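Local coordinates for probable enoyl-CoA hydratase/isomerase (Pseudomonas aeruginosa, PDB 7BOR), which binds coenzyme A and, as a member of the crotonase family, probably acts as a delta(3)-delta(2)-enoyl-CoA isomerase or a related enoyl-CoA enzyme, at residues L14-D19 with R49-T54. Sequence-based numbering, arbitrary orientation.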
loop_
_atom_site.group_PDB
_atom_site.type_symbol
_atom_site.label_atom_id
_atom_site.label_comp_id
_atom_site.label_asym_id
_atom_site.label_seq_id
_atom_site.Cartn_x
_atom_site.Cartn_y
_atom_site.Cartn_z
ATOM N N LEU A 14 -12.624 -9.591 5.766
ATOM C CA LEU A 14 -12.356 -8.415 6.586
ATOM C C LEU A 14 -12.019 -7.241 5.677
ATOM O O LEU A 14 -11.138 -7.351 4.829
ATOM C CB LEU A 14 -11.206 -8.680 7.564
ATOM C CG LEU A 14 -10.863 -7.455 8.416
ATOM C CD1 LEU A 14 -12.054 -6.991 9.271
ATOM C CD2 LEU A 14 -9.671 -7.774 9.272
ATOM N N THR A 15 -12.713 -6.124 5.860
ATOM C CA THR A 15 -12.525 -4.932 5.053
ATOM C C THR A 15 -11.954 -3.792 5.892
ATOM O O THR A 15 -12.611 -3.327 6.834
ATOM C CB THR A 15 -13.852 -4.504 4.430
ATOM O OG1 THR A 15 -14.303 -5.524 3.537
ATOM C CG2 THR A 15 -13.682 -3.198 3.668
ATOM N N LEU A 16 -10.746 -3.326 5.525
ATOM C CA LEU A 16 -10.131 -2.131 6.113
ATOM C C LEU A 16 -10.423 -0.935 5.207
ATOM O O LEU A 16 -9.950 -0.876 4.065
ATOM C CB LEU A 16 -8.638 -2.328 6.301
ATOM C CG LEU A 16 -8.231 -3.601 7.039
ATOM C CD1 LEU A 16 -6.711 -3.724 7.133
ATOM C CD2 LEU A 16 -8.881 -3.664 8.419
ATOM N N ARG A 17 -11.202 0.015 5.708
ATOM C CA ARG A 17 -11.701 1.122 4.909
ATOM C C ARG A 17 -11.138 2.420 5.486
ATOM O O ARG A 17 -11.600 2.905 6.518
ATOM C CB ARG A 17 -13.235 1.123 4.883
ATOM C CG ARG A 17 -13.926 2.470 4.451
ATOM C CD ARG A 17 -14.573 2.424 3.048
ATOM N NE ARG A 17 -15.455 3.570 2.736
ATOM C CZ ARG A 17 -15.061 4.852 2.657
ATOM N NH1 ARG A 17 -13.804 5.194 2.905
ATOM N NH2 ARG A 17 -15.926 5.817 2.338
ATOM N N LEU A 18 -10.158 3.000 4.797
ATOM C CA LEU A 18 -9.616 4.308 5.147
ATOM C C LEU A 18 -10.702 5.375 5.105
ATOM O O LEU A 18 -11.313 5.613 4.061
ATOM C CB LEU A 18 -8.485 4.646 4.165
ATOM C CG LEU A 18 -7.082 4.050 4.414
ATOM C CD1 LEU A 18 -7.034 2.588 4.762
ATOM C CD2 LEU A 18 -6.131 4.319 3.214
ATOM N N ASP A 19 -10.943 6.042 6.232
ATOM C CA ASP A 19 -12.014 7.047 6.306
ATOM C C ASP A 19 -11.472 8.353 6.899
ATOM O O ASP A 19 -11.688 8.652 8.077
ATOM C CB ASP A 19 -13.235 6.515 7.118
ATOM C CG ASP A 19 -14.572 7.200 6.714
ATOM O OD1 ASP A 19 -14.574 8.139 5.877
ATOM O OD2 ASP A 19 -15.627 6.769 7.236
ATOM N N ARG A 49 -10.898 -15.173 6.004
ATOM C CA ARG A 49 -10.329 -15.800 4.819
ATOM C C ARG A 49 -9.633 -14.805 3.900
ATOM O O ARG A 49 -8.629 -15.156 3.279
ATOM C CB ARG A 49 -11.442 -16.522 4.040
ATOM C CG ARG A 49 -12.039 -17.707 4.811
ATOM C CD ARG A 49 -11.949 -18.999 3.993
ATOM N NE ARG A 49 -10.748 -19.025 3.150
ATOM C CZ ARG A 49 -10.700 -19.563 1.930
ATOM N NH1 ARG A 49 -11.782 -20.145 1.422
ATOM N NH2 ARG A 49 -9.567 -19.523 1.218
ATOM N N VAL A 50 -10.119 -13.572 3.838
ATOM C CA VAL A 50 -9.625 -12.576 2.892
ATOM C C VAL A 50 -9.722 -11.191 3.528
ATOM O O VAL A 50 -10.707 -10.867 4.203
ATOM C CB VAL A 50 -10.422 -12.631 1.570
ATOM C CG1 VAL A 50 -9.903 -11.618 0.573
ATOM C CG2 VAL A 50 -10.380 -14.047 0.973
ATOM N N VAL A 51 -8.712 -10.352 3.263
ATOM C CA VAL A 51 -8.773 -8.942 3.614
ATOM C C VAL A 51 -8.888 -8.102 2.354
ATOM O O VAL A 51 -8.174 -8.331 1.371
ATOM C CB VAL A 51 -7.544 -8.522 4.449
ATOM C CG1 VAL A 51 -7.456 -6.976 4.554
ATOM C CG2 VAL A 51 -7.595 -9.179 5.836
ATOM N N LEU A 52 -9.748 -7.088 2.420
ATOM C CA LEU A 52 -9.873 -6.068 1.401
ATOM C C LEU A 52 -9.462 -4.704 1.958
ATOM O O LEU A 52 -9.913 -4.302 3.039
ATOM C CB LEU A 52 -11.312 -6.049 0.898
ATOM C CG LEU A 52 -11.585 -5.316 -0.388
ATOM C CD1 LEU A 52 -12.729 -6.057 -1.079
ATOM C CD2 LEU A 52 -11.936 -3.917 -0.040
ATOM N N ILE A 53 -8.647 -3.971 1.204
ATOM C CA ILE A 53 -8.250 -2.618 1.600
ATOM C C ILE A 53 -8.779 -1.624 0.590
ATOM O O ILE A 53 -8.568 -1.790 -0.617
ATOM C CB ILE A 53 -6.723 -2.469 1.698
ATOM C CG1 ILE A 53 -6.136 -3.449 2.677
ATOM C CG2 ILE A 53 -6.327 -1.085 2.225
ATOM C CD1 ILE A 53 -4.620 -3.440 2.720
ATOM N N THR A 54 -9.352 -0.528 1.076
ATOM C CA THR A 54 -9.906 0.477 0.179
ATOM C C THR A 54 -10.081 1.813 0.895
ATOM O O THR A 54 -10.288 1.863 2.108
ATOM C CB THR A 54 -11.251 -0.027 -0.385
ATOM O OG1 THR A 54 -11.785 0.906 -1.314
ATOM C CG2 THR A 54 -12.267 -0.229 0.731
#
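Strands 13-18 and 50-54 are the two strands of the first beta-alpha-beta unit of the crotonase fold; their segments 14-18 and 50-54 run side by side in parallel, 16° apart, with helix 29-44 as the connection between them. Five backbone hydrogen bonds join them in the staggered pattern of a parallel pair, in which Leu14 and Leu16 use both N and O, while Leu18 adds its N alone. Leu14 N gives to Val50 O over 2.8 Å, and Leu14 O accepts a hydrogen bond from Leu52 N at 2.8 Å. Leu16 repeats this two residues on, its N reaching Leu52 O and its O receiving Thr54 N in a slightly longer bond of 3.1 Å. Leu18 N finishes the series on Thr54 O at 2.9 Å, the most bent of the five with 141° at the hydrogen. Four of the five acceptors are also met by a CA-H group, as when Val51 CA lies 3.1 Å from Leu14 O.

In such a crossover the helix covers one face of the sheet, here that of Leu14, Leu16, Val51 and Ile53. Val51 spreads its two methyls between two leucines: CG2 rests 4.0 Å from Leu14 CB, while CG1, turned anti to the backbone N (chi1 168°), extends to Leu16 CD1. Beyond them, the leucines pack on Ala38, Leu39 and Ala42 of the helix.

Helix 182-196 touches Thr54 on the other face, where Thr15 and Leu52 lie alongside each other, pointing the same way. Thr15 OG1 sits 4.0 Å from Leu52 CB, and its CG2 meets Leu52 CD2. Thr54 CG2 packs against Arg17 CD, with Thr15 CG2 slightly farther off, whereas the Thr54 hydroxyl is hydrogen-bonded to Gly56 N and to Ala98 O of the next strand, 95-99.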